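Local coordinates for protein glycosyltransferase Gtf1 (Streptococcus pneumoniae, PDB 4PQG) that belongs to the GT-B class of glycosyltransferases and carries an extended beta-sheet domain, with UDP and N-acetylglucosamine bound in the model, at residues Y31-G34 with V35-L39; A53-I56 with Q57-T60; A207-R210 with A211-S215. All coordinates share one frame; numbering follows the deposited sequence.

Contact 1 (Y31-G34 with V35-L39); sequences YRAG and VFRKL
Arg32 runs alongside the Phe36 ring on one flank of the helix. The aliphatic part of Arg32 does the touching: CG comes within 3.5 Å of CE2 of Phe36, and CD follows close behind. Arg32 can run along the ring because its CG stands opposite its own backbone N (chi1 -161°). The chain bends at chi3, and the guanidinium plane ends 54° from that of the ring. The carbonyl oxygen Arg32 O also sits over one face of the Phe36 ring, near the rim, 3.4 Å from CG.

The backbone bonds are those of a regular alpha-helix, each from residue i+4 to residue i. Phe36 N gives to Arg32 O at 2.9 Å and Arg37 N to Ala33 O at 3.0 Å. Val35 N to Tyr31 O and Lys38 N to Gly34 O continue the series.

This is the last part of helix 24-38, the crossover helix between strands 10-15 and 42-47. The three form a right-handed beta-alpha-beta unit of the Rossmann-like sheet expected in a GT-B fold. Leu39 is the first residue to leave the helical conformation.

Arg37 lies over the backbone of the preceding turn. One face of its guanidinium carries Ala33 O and Gly34 CA, with NH2 3.6 Å from that CA. Arg37 NH1 bonds to Gln69, which also donates to Ala33 O.

Arg32 forms a salt bridge with Asp227 and a hydrogen bond with Asn13, while an edge-to-face contact joins Phe36 to Trp501 of helix 494-508. Tyr31 OH bonds to Glu420, and the Tyr31 side chain is about 4 Å from the bound UDP.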
ATOM      1  N   TYR A  31       3.601  -8.238  -4.477  1.00 20.23           N
ATOM      2  CA  TYR A  31       4.090  -8.901  -5.690  1.00 21.58           C
ATOM      3  C   TYR A  31       5.509  -9.451  -5.474  1.00 22.82           C
ATOM      4  O   TYR A  31       5.766 -10.622  -5.754  1.00 25.62           O
ATOM      5  CB  TYR A  31       4.060  -7.971  -6.901  1.00 21.54           C
ATOM      6  CG  TYR A  31       2.723  -7.920  -7.620  1.00 22.01           C
ATOM      7  CD1 TYR A  31       2.329  -8.950  -8.489  1.00 22.48           C
ATOM      8  CD2 TYR A  31       1.864  -6.833  -7.453  1.00 21.96           C
ATOM      9  CE1 TYR A  31       1.114  -8.889  -9.172  1.00 22.99           C
ATOM     10  CE2 TYR A  31       0.640  -6.770  -8.109  1.00 22.06           C
ATOM     11  CZ  TYR A  31       0.266  -7.802  -8.970  1.00 23.00           C
ATOM     12  OH  TYR A  31      -0.948  -7.729  -9.634  1.00 21.41           O
ATOM     13  N   ARG A  32       6.410  -8.607  -4.967  1.00 22.65           N
ATOM     14  CA  ARG A  32       7.812  -8.977  -4.710  1.00 23.40           C
ATOM     15  C   ARG A  32       7.931 -10.185  -3.775  1.00 25.26           C
ATOM     16  O   ARG A  32       8.765 -11.079  -3.998  1.00 25.53           O
ATOM     17  CB  ARG A  32       8.584  -7.793  -4.132  1.00 23.45           C
ATOM     18  CG  ARG A  32      10.105  -7.901  -4.242  1.00 23.86           C
ATOM     19  CD  ARG A  32      10.801  -6.753  -3.534  1.00 24.04           C
ATOM     20  NE  ARG A  32      10.319  -5.462  -4.030  1.00 23.57           N
ATOM     21  CZ  ARG A  32      10.144  -4.384  -3.272  1.00 23.06           C
ATOM     22  NH1 ARG A  32       9.678  -3.272  -3.813  1.00 22.06           N
ATOM     23  NH2 ARG A  32      10.408  -4.421  -1.970  1.00 22.67           N
ATOM     24  N   ALA A  33       7.089 -10.215  -2.744  1.00 24.97           N
ATOM     25  CA  ALA A  33       7.035 -11.345  -1.826  1.00 25.78           C
ATOM     26  C   ALA A  33       6.672 -12.638  -2.538  1.00 26.63           C
ATOM     27  O   ALA A  33       7.214 -13.699  -2.210  1.00 26.86           O
ATOM     28  CB  ALA A  33       6.047 -11.071  -0.698  1.00 26.78           C
ATOM     29  N   GLY A  34       5.739 -12.552  -3.493  1.00 27.35           N
ATOM     30  CA  GLY A  34       5.364 -13.697  -4.329  1.00 27.16           C
ATOM     31  C   GLY A  34       6.528 -14.211  -5.148  1.00 28.14           C
ATOM     32  O   GLY A  34       6.680 -15.420  -5.335  1.00 29.49           O
ATOM     33  N   VAL A  35       7.350 -13.290  -5.639  1.00 28.53           N
ATOM     34  CA  VAL A  35       8.549 -13.631  -6.404  1.00 29.52           C
ATOM     35  C   VAL A  35       9.599 -14.306  -5.517  1.00 31.27           C
ATOM     36  O   VAL A  35      10.186 -15.326  -5.900  1.00 31.09           O
ATOM     37  CB  VAL A  35       9.191 -12.393  -7.064  1.00 29.01           C
ATOM     38  CG1 VAL A  35      10.589 -12.726  -7.573  1.00 28.19           C
ATOM     39  CG2 VAL A  35       8.318 -11.862  -8.196  1.00 29.29           C
ATOM     40  N   PHE A  36       9.843 -13.734  -4.342  1.00 30.74           N
ATOM     41  CA  PHE A  36      10.827 -14.291  -3.424  1.00 30.54           C
ATOM     42  C   PHE A  36      10.447 -15.691  -2.947  1.00 32.03           C
ATOM     43  O   PHE A  36      11.324 -16.544  -2.805  1.00 34.50           O
ATOM     44  CB  PHE A  36      11.104 -13.343  -2.262  1.00 28.05           C
ATOM     45  CG  PHE A  36      11.771 -12.056  -2.677  1.00 27.76           C
ATOM     46  CD1 PHE A  36      12.536 -11.989  -3.838  1.00 26.40           C
ATOM     47  CD2 PHE A  36      11.657 -10.919  -1.887  1.00 25.97           C
ATOM     48  CE1 PHE A  36      13.163 -10.818  -4.212  1.00 27.39           C
ATOM     49  CE2 PHE A  36      12.295  -9.741  -2.248  1.00 26.23           C
ATOM     50  CZ  PHE A  36      13.049  -9.685  -3.413  1.00 27.22           C
ATOM     51  N   ARG A  37       9.156 -15.924  -2.721  1.00 31.67           N
ATOM     52  CA  ARG A  37       8.664 -17.249  -2.365  1.00 36.11           C
ATOM     53  C   ARG A  37       8.954 -18.260  -3.474  1.00 38.24           C
ATOM     54  O   ARG A  37       9.444 -19.366  -3.209  1.00 40.32           O
ATOM     55  CB  ARG A  37       7.163 -17.229  -2.057  1.00 35.29           C
ATOM     56  CG  ARG A  37       6.814 -16.578  -0.731  1.00 37.59           C
ATOM     57  CD  ARG A  37       5.396 -16.897  -0.282  1.00 37.39           C
ATOM     58  NE  ARG A  37       4.379 -16.486  -1.247  1.00 37.92           N
ATOM     59  CZ  ARG A  37       3.725 -15.323  -1.237  1.00 36.39           C
ATOM     60  NH1 ARG A  37       3.955 -14.404  -0.304  1.00 34.45           N
ATOM     61  NH2 ARG A  37       2.829 -15.084  -2.184  1.00 35.08           N
ATOM     62  N   LYS A  38       8.664 -17.864  -4.710  1.00 37.45           N
ATOM     63  CA  LYS A  38       8.874 -18.727  -5.865  1.00 37.65           C
ATOM     64  C   LYS A  38      10.338 -19.054  -6.038  1.00 38.88           C
ATOM     65  O   LYS A  38      10.681 -20.189  -6.360  1.00 41.39           O
ATOM     66  CB  LYS A  38       8.351 -18.065  -7.138  1.00 36.85           C
ATOM     67  CG  LYS A  38       6.880 -18.301  -7.409  1.00 36.44           C
ATOM     68  CD  LYS A  38       6.411 -17.401  -8.549  1.00 36.04           C
ATOM     69  CE  LYS A  38       5.062 -17.823  -9.101  1.00 37.07           C
ATOM     70  NZ  LYS A  38       4.001 -17.777  -8.066  1.00 36.64           N
ATOM     71  N   LEU A  39      11.199 -18.057  -5.835  1.00 36.89           N
ATOM     72  CA  LEU A  39      12.631 -18.251  -5.948  1.00 36.34           C
ATOM     73  C   LEU A  39      13.226 -18.916  -4.706  1.00 36.29           C
ATOM     74  O   LEU A  39      14.449 -18.969  -4.554  1.00 37.34           O
ATOM     75  CB  LEU A  39      13.335 -16.921  -6.235  1.00 34.98           C
ATOM     76  CG  LEU A  39      13.110 -16.267  -7.597  1.00 35.26           C
ATOM     77  CD1 LEU A  39      13.717 -14.874  -7.600  1.00 33.09           C
ATOM     78  CD2 LEU A  39      13.672 -17.113  -8.744  1.00 34.49           C
TER

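Contact 2 (A53-I56 with Q57-T60); sequences ADNI and QHLT
One water is held by three groups at the start of the helix: Asp54 OD1, the backbone N of Asn55 and His58 ND1. It donates to Asp54 OD1 at 2.9 Å and accepts from Asn55 N at 3.2 Å. It meets His58 ND1 at 2.8 Å, at the edge of the ring and in its plane. Asp54 OD1 and His58 ND1, 5.5 Å apart, are thus linked through the water.

Asn55 is the N-cap of helix 56-63, which follows strand 42-47 and its loop. Its OD1 accepts from Gln57 N at 3.0 Å. The donor stands 47° out of the amide plane. A fully extended first torsion (chi1 -179°) carries OD1 of Asn55 over the first turn. Asn55 O takes His58 N in a bent bond, and Ile56 O takes Thr60 N in a straighter one.

The same Asn55 side chain makes a CH-pi contact. CB sits over the centre of the His58 ring, 3.5 Å from its centroid. The amide and ring planes are 41° apart. Asn55 ND2 is bonded to Ala83 O and Thr85 OG1, and His58 NE2 to Thr85 N, so one loop holds both groups in place.

Next to the cap, CD1 of Leu59 packs against CB of Asp54 at 3.9 Å, the two side chains crossing at about a right angle. Trp20 bonds to Asp54 OD1 and also touches Leu59.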
ATOM      1  N   ALA A  53      -4.717   0.032  15.393  1.00 18.28           N
ATOM      2  CA  ALA A  53      -6.148   0.037  15.056  1.00 19.50           C
ATOM      3  C   ALA A  53      -6.578  -1.340  14.557  1.00 19.96           C
ATOM      4  O   ALA A  53      -7.733  -1.758  14.739  1.00 20.84           O
ATOM      5  CB  ALA A  53      -6.435   1.106  14.010  1.00 19.89           C
ATOM      6  N   ASP A  54      -5.630  -2.028  13.917  1.00 19.74           N
ATOM      7  CA  ASP A  54      -5.797  -3.409  13.491  1.00 21.02           C
ATOM      8  C   ASP A  54      -4.626  -4.236  13.967  1.00 20.32           C
ATOM      9  O   ASP A  54      -3.543  -3.695  14.172  1.00 19.92           O
ATOM     10  CB  ASP A  54      -5.793  -3.468  11.963  1.00 22.65           C
ATOM     11  CG  ASP A  54      -7.039  -2.865  11.361  1.00 24.38           C
ATOM     12  OD1 ASP A  54      -8.101  -3.500  11.481  1.00 24.99           O
ATOM     13  OD2 ASP A  54      -6.946  -1.758  10.808  1.00 25.27           O
ATOM     14  N   ASN A  55      -4.836  -5.543  14.101  1.00 19.42           N
ATOM     15  CA  ASN A  55      -3.732  -6.487  14.202  1.00 19.47           C
ATOM     16  C   ASN A  55      -2.979  -6.474  12.861  1.00 19.74           C
ATOM     17  O   ASN A  55      -3.566  -6.768  11.830  1.00 18.22           O
ATOM     18  CB  ASN A  55      -4.276  -7.896  14.500  1.00 20.21           C
ATOM     19  CG  ASN A  55      -3.178  -8.941  14.645  1.00 20.68           C
ATOM     20  OD1 ASN A  55      -2.033  -8.731  14.232  1.00 19.34           O
ATOM     21  ND2 ASN A  55      -3.530 -10.084  15.246  1.00 20.89           N
ATOM     22  N   ILE A  56      -1.685  -6.139  12.867  1.00 19.40           N
ATOM     23  CA  ILE A  56      -0.944  -6.030  11.612  1.00 19.43           C
ATOM     24  C   ILE A  56      -1.001  -7.320  10.766  1.00 20.37           C
ATOM     25  O   ILE A  56      -0.989  -7.264   9.534  1.00 19.05           O
ATOM     26  CB  ILE A  56       0.519  -5.506  11.817  1.00 20.18           C
ATOM     27  CG1 ILE A  56       1.091  -4.981  10.481  1.00 19.93           C
ATOM     28  CG2 ILE A  56       1.412  -6.567  12.473  1.00 19.44           C
ATOM     29  CD1 ILE A  56       2.490  -4.389  10.558  1.00 20.40           C
ATOM     30  N   GLN A  57      -1.096  -8.474  11.430  1.00 20.34           N
ATOM     31  CA  GLN A  57      -1.169  -9.746  10.734  1.00 20.77           C
ATOM     32  C   GLN A  57      -2.428  -9.811   9.853  1.00 20.42           C
ATOM     33  O   GLN A  57      -2.409 -10.382   8.762  1.00 21.31           O
ATOM     34  CB  GLN A  57      -1.152 -10.913  11.730  1.00 20.40           C
ATOM     35  CG  GLN A  57      -1.024 -12.283  11.061  1.00 19.58           C
ATOM     36  CD  GLN A  57      -2.342 -12.795  10.512  1.00 19.70           C
ATOM     37  OE1 GLN A  57      -3.402 -12.333  10.913  1.00 20.48           O
ATOM     38  NE2 GLN A  57      -2.279 -13.754   9.587  1.00 19.53           N
ATOM     39  N   HIS A  58      -3.523  -9.247  10.331  1.00 20.67           N
ATOM     40  CA  HIS A  58      -4.752  -9.241   9.530  1.00 20.92           C
ATOM     41  C   HIS A  58      -4.536  -8.512   8.233  1.00 21.00           C
ATOM     42  O   HIS A  58      -5.024  -8.931   7.186  1.00 21.27           O
ATOM     43  CB  HIS A  58      -5.900  -8.627  10.306  1.00 20.24           C
ATOM     44  CG  HIS A  58      -6.234  -9.356  11.574  1.00 20.55           C
ATOM     45  ND1 HIS A  58      -7.026  -8.828  12.515  1.00 20.38           N
ATOM     46  CD2 HIS A  58      -5.840 -10.610  12.048  1.00 21.68           C
ATOM     47  CE1 HIS A  58      -7.152  -9.708  13.532  1.00 20.93           C
ATOM     48  NE2 HIS A  58      -6.424 -10.788  13.246  1.00 20.38           N
ATOM     49  N   LEU A  59      -3.777  -7.422   8.294  1.00 21.02           N
ATOM     50  CA  LEU A  59      -3.511  -6.587   7.122  1.00 20.25           C
ATOM     51  C   LEU A  59      -2.552  -7.256   6.129  1.00 21.45           C
ATOM     52  O   LEU A  59      -2.776  -7.216   4.893  1.00 20.61           O
ATOM     53  CB  LEU A  59      -2.974  -5.215   7.560  1.00 19.42           C
ATOM     54  CG  LEU A  59      -3.905  -4.395   8.476  1.00 19.57           C
ATOM     55  CD1 LEU A  59      -3.236  -3.151   9.048  1.00 18.73           C
ATOM     56  CD2 LEU A  59      -5.211  -4.020   7.784  1.00 19.73           C
ATOM     57  N   THR A  60      -1.485  -7.852   6.653  1.00 19.64           N
ATOM     58  CA  THR A  60      -0.480  -8.477   5.806  1.00 19.51           C
ATOM     59  C   THR A  60      -1.042  -9.740   5.145  1.00 21.08           C
ATOM     60  O   THR A  60      -0.798  -9.974   3.954  1.00 22.94           O
ATOM     61  CB  THR A  60       0.818  -8.792   6.595  1.00 19.18           C
ATOM     62  OG1 THR A  60       0.517  -9.619   7.726  1.00 17.31           O
ATOM     63  CG2 THR A  60       1.459  -7.505   7.075  1.00 17.98           C
TER
HETATM   64  O   HOH W   1      -7.630  -6.138  12.593  1.00 35.18           O

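Contact 3 (A207-R210 with A211-S215); sequences AFVR and AFMKS
Four consecutive i to i+4 bonds make this a regular alpha-helical stretch: Ala211 N to Ala207 O, Phe212 N to Phe208 O, Met213 N to Val209 O and Lys214 N to Arg210 O. The shortest runs 2.8 Å from Met213 N to Val209 O.

Arg210 and Lys214 extend together from neighbouring turns of the helix. They meet through methylenes: CG of Arg210 is 4.1 Å from CE of Lys214. Arg210 bends at chi3, while Lys214 bends at chi4. Their charged ends do not meet, with Arg210 NH1 5.7 Å from Lys214 NZ. The like charges probably sit together because of acidic neighbours. Arg210 makes salt bridges to Glu238 and Glu239, and Lys214 has a long, weak ion pair with Glu239.

Val209 and Met213 form an apolar pair, CG1 of Val209 lying 4.3 Å from CG of Met213. That CG also passes 3.3 Å from Val209 O. Met213 bends at chi2 and again at chi3, and its outer part turns from the preceding turn of the helix. Phe212 also carries its ring away from that turn and meets it mainly through CB, 3.3 Å from Val209 O. Ser215 OG donates to Phe212 O at 2.8 Å, on a lone pair of the carbonyl. It also bonds to His76.

Helix 205-215 follows strand 201-203, an outermost strand of the antiparallel sheet. Phe208 stacks on Tyr195 near that edge and meets Tyr74 and Phe77. Phe212 meets His76 edge-to-face, and Leu73 of helix 73-76 touches Phe208, Val209 and Phe212. Helix 233-240 packs along Val209, Arg210 and Met213.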
ATOM      1  N   ALA A 207      16.901   6.469  16.949  1.00 17.06           N
ATOM      2  CA  ALA A 207      17.774   5.621  17.752  1.00 17.46           C
ATOM      3  C   ALA A 207      17.168   4.236  17.912  1.00 17.52           C
ATOM      4  O   ALA A 207      17.882   3.218  17.902  1.00 16.44           O
ATOM      5  CB  ALA A 207      18.025   6.258  19.112  1.00 17.79           C
ATOM      6  N   PHE A 208      15.842   4.211  18.046  1.00 16.55           N
ATOM      7  CA  PHE A 208      15.094   2.982  18.199  1.00 17.13           C
ATOM      8  C   PHE A 208      15.193   2.137  16.925  1.00 17.05           C
ATOM      9  O   PHE A 208      15.482   0.927  16.979  1.00 16.82           O
ATOM     10  CB  PHE A 208      13.630   3.341  18.515  1.00 17.06           C
ATOM     11  CG  PHE A 208      12.731   2.156  18.748  1.00 18.09           C
ATOM     12  CD1 PHE A 208      12.994   1.244  19.763  1.00 19.07           C
ATOM     13  CD2 PHE A 208      11.579   1.995  17.988  1.00 17.94           C
ATOM     14  CE1 PHE A 208      12.136   0.181  20.001  1.00 19.48           C
ATOM     15  CE2 PHE A 208      10.717   0.943  18.229  1.00 19.19           C
ATOM     16  CZ  PHE A 208      10.992   0.034  19.237  1.00 19.18           C
ATOM     17  N   VAL A 209      14.981   2.783  15.778  1.00 17.14           N
ATOM     18  CA  VAL A 209      15.123   2.109  14.479  1.00 17.62           C
ATOM     19  C   VAL A 209      16.573   1.653  14.257  1.00 17.64           C
ATOM     20  O   VAL A 209      16.795   0.591  13.692  1.00 17.96           O
ATOM     21  CB  VAL A 209      14.614   3.004  13.319  1.00 17.33           C
ATOM     22  CG1 VAL A 209      14.957   2.410  11.959  1.00 16.85           C
ATOM     23  CG2 VAL A 209      13.100   3.182  13.453  1.00 18.18           C
ATOM     24  N   ARG A 210      17.541   2.444  14.710  1.00 18.07           N
ATOM     25  CA  ARG A 210      18.947   2.013  14.643  1.00 19.84           C
ATOM     26  C   ARG A 210      19.161   0.687  15.379  1.00 19.49           C
ATOM     27  O   ARG A 210      19.759  -0.241  14.829  1.00 19.58           O
ATOM     28  CB  ARG A 210      19.897   3.088  15.179  1.00 20.07           C
ATOM     29  CG  ARG A 210      21.329   2.858  14.735  1.00 21.81           C
ATOM     30  CD  ARG A 210      22.287   3.840  15.375  1.00 23.84           C
ATOM     31  NE  ARG A 210      22.153   5.171  14.790  1.00 26.57           N
ATOM     32  CZ  ARG A 210      22.557   5.515  13.561  1.00 27.98           C
ATOM     33  NH1 ARG A 210      23.119   4.623  12.743  1.00 27.91           N
ATOM     34  NH2 ARG A 210      22.388   6.766  13.140  1.00 29.52           N
ATOM     35  N   ALA A 211      18.653   0.610  16.610  1.00 19.26           N
ATOM     36  CA  ALA A 211      18.740  -0.593  17.438  1.00 19.57           C
ATOM     37  C   ALA A 211      18.081  -1.767  16.750  1.00 19.41           C
ATOM     38  O   ALA A 211      18.590  -2.894  16.778  1.00 19.04           O
ATOM     39  CB  ALA A 211      18.088  -0.347  18.797  1.00 19.55           C
ATOM     40  N   PHE A 212      16.924  -1.505  16.143  1.00 18.88           N
ATOM     41  CA  PHE A 212      16.264  -2.497  15.323  1.00 18.45           C
ATOM     42  C   PHE A 212      17.181  -2.995  14.188  1.00 19.15           C
ATOM     43  O   PHE A 212      17.407  -4.212  14.032  1.00 19.80           O
ATOM     44  CB  PHE A 212      14.973  -1.941  14.726  1.00 17.84           C
ATOM     45  CG  PHE A 212      14.415  -2.818  13.639  1.00 17.07           C
ATOM     46  CD1 PHE A 212      13.730  -3.985  13.960  1.00 16.81           C
ATOM     47  CD2 PHE A 212      14.620  -2.503  12.307  1.00 16.58           C
ATOM     48  CE1 PHE A 212      13.240  -4.816  12.957  1.00 17.81           C
ATOM     49  CE2 PHE A 212      14.139  -3.328  11.295  1.00 16.22           C
ATOM     50  CZ  PHE A 212      13.446  -4.490  11.626  1.00 17.37           C
ATOM     51  N   MET A 213      17.718  -2.058  13.416  1.00 18.82           N
ATOM     52  CA  MET A 213      18.610  -2.410  12.307  1.00 21.35           C
ATOM     53  C   MET A 213      19.797  -3.267  12.765  1.00 21.96           C
ATOM     54  O   MET A 213      20.103  -4.278  12.140  1.00 21.46           O
ATOM     55  CB  MET A 213      19.091  -1.167  11.572  1.00 21.00           C
ATOM     56  CG  MET A 213      18.005  -0.425  10.794  1.00 22.82           C
ATOM     57  SD  MET A 213      17.253  -1.338   9.432  1.00 24.50           S
ATOM     58  CE  MET A 213      18.598  -1.344   8.244  1.00 24.42           C
ATOM     59  N   LYS A 214      20.433  -2.875  13.867  1.00 24.15           N
ATOM     60  CA  LYS A 214      21.593  -3.602  14.406  1.00 26.71           C
ATOM     61  C   LYS A 214      21.181  -4.998  14.844  1.00 27.25           C
ATOM     62  O   LYS A 214      21.924  -5.959  14.635  1.00 28.37           O
ATOM     63  CB  LYS A 214      22.242  -2.829  15.565  1.00 28.64           C
ATOM     64  CG  LYS A 214      22.910  -1.549  15.103  1.00 30.26           C
ATOM     65  CD  LYS A 214      23.729  -0.897  16.198  1.00 33.15           C
ATOM     66  CE  LYS A 214      24.464   0.314  15.651  1.00 34.80           C
ATOM     67  NZ  LYS A 214      25.649  -0.059  14.831  1.00 38.15           N
ATOM     68  N   SER A 215      19.976  -5.107  15.409  1.00 26.36           N
ATOM     69  CA  SER A 215      19.406  -6.402  15.811  1.00 26.09           C
ATOM     70  C   SER A 215      19.198  -7.388  14.653  1.00 26.90           C
ATOM     71  O   SER A 215      18.964  -8.567  14.900  1.00 27.25           O
ATOM     72  CB  SER A 215      18.093  -6.230  16.610  1.00 25.94           C
ATOM     73  OG  SER A 215      16.929  -6.341  15.794  1.00 27.06           O
TER

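In the fold
From the N terminus the contacts come in series, each within one continuous stretch; none nests or crosses, and none closes a long loop. Contact 1 ends helix 24-38 before strand 42-47 of the seven-stranded parallel sheet. Contact 2 starts helix 56-63 on the way to strand 70-72, an outermost strand of that sheet. The chain then builds the ten-stranded antiparallel sheet. Contact 3 follows it, in the helix leading back to the parallel sheet at strand 223-226. The contacts do not touch: their centres are 21 to 26 Å apart. Contact 1 faces helix 416-423 and the bound UDP, while contact 3 links the antiparallel sheet with helices 73-76 and 233-240.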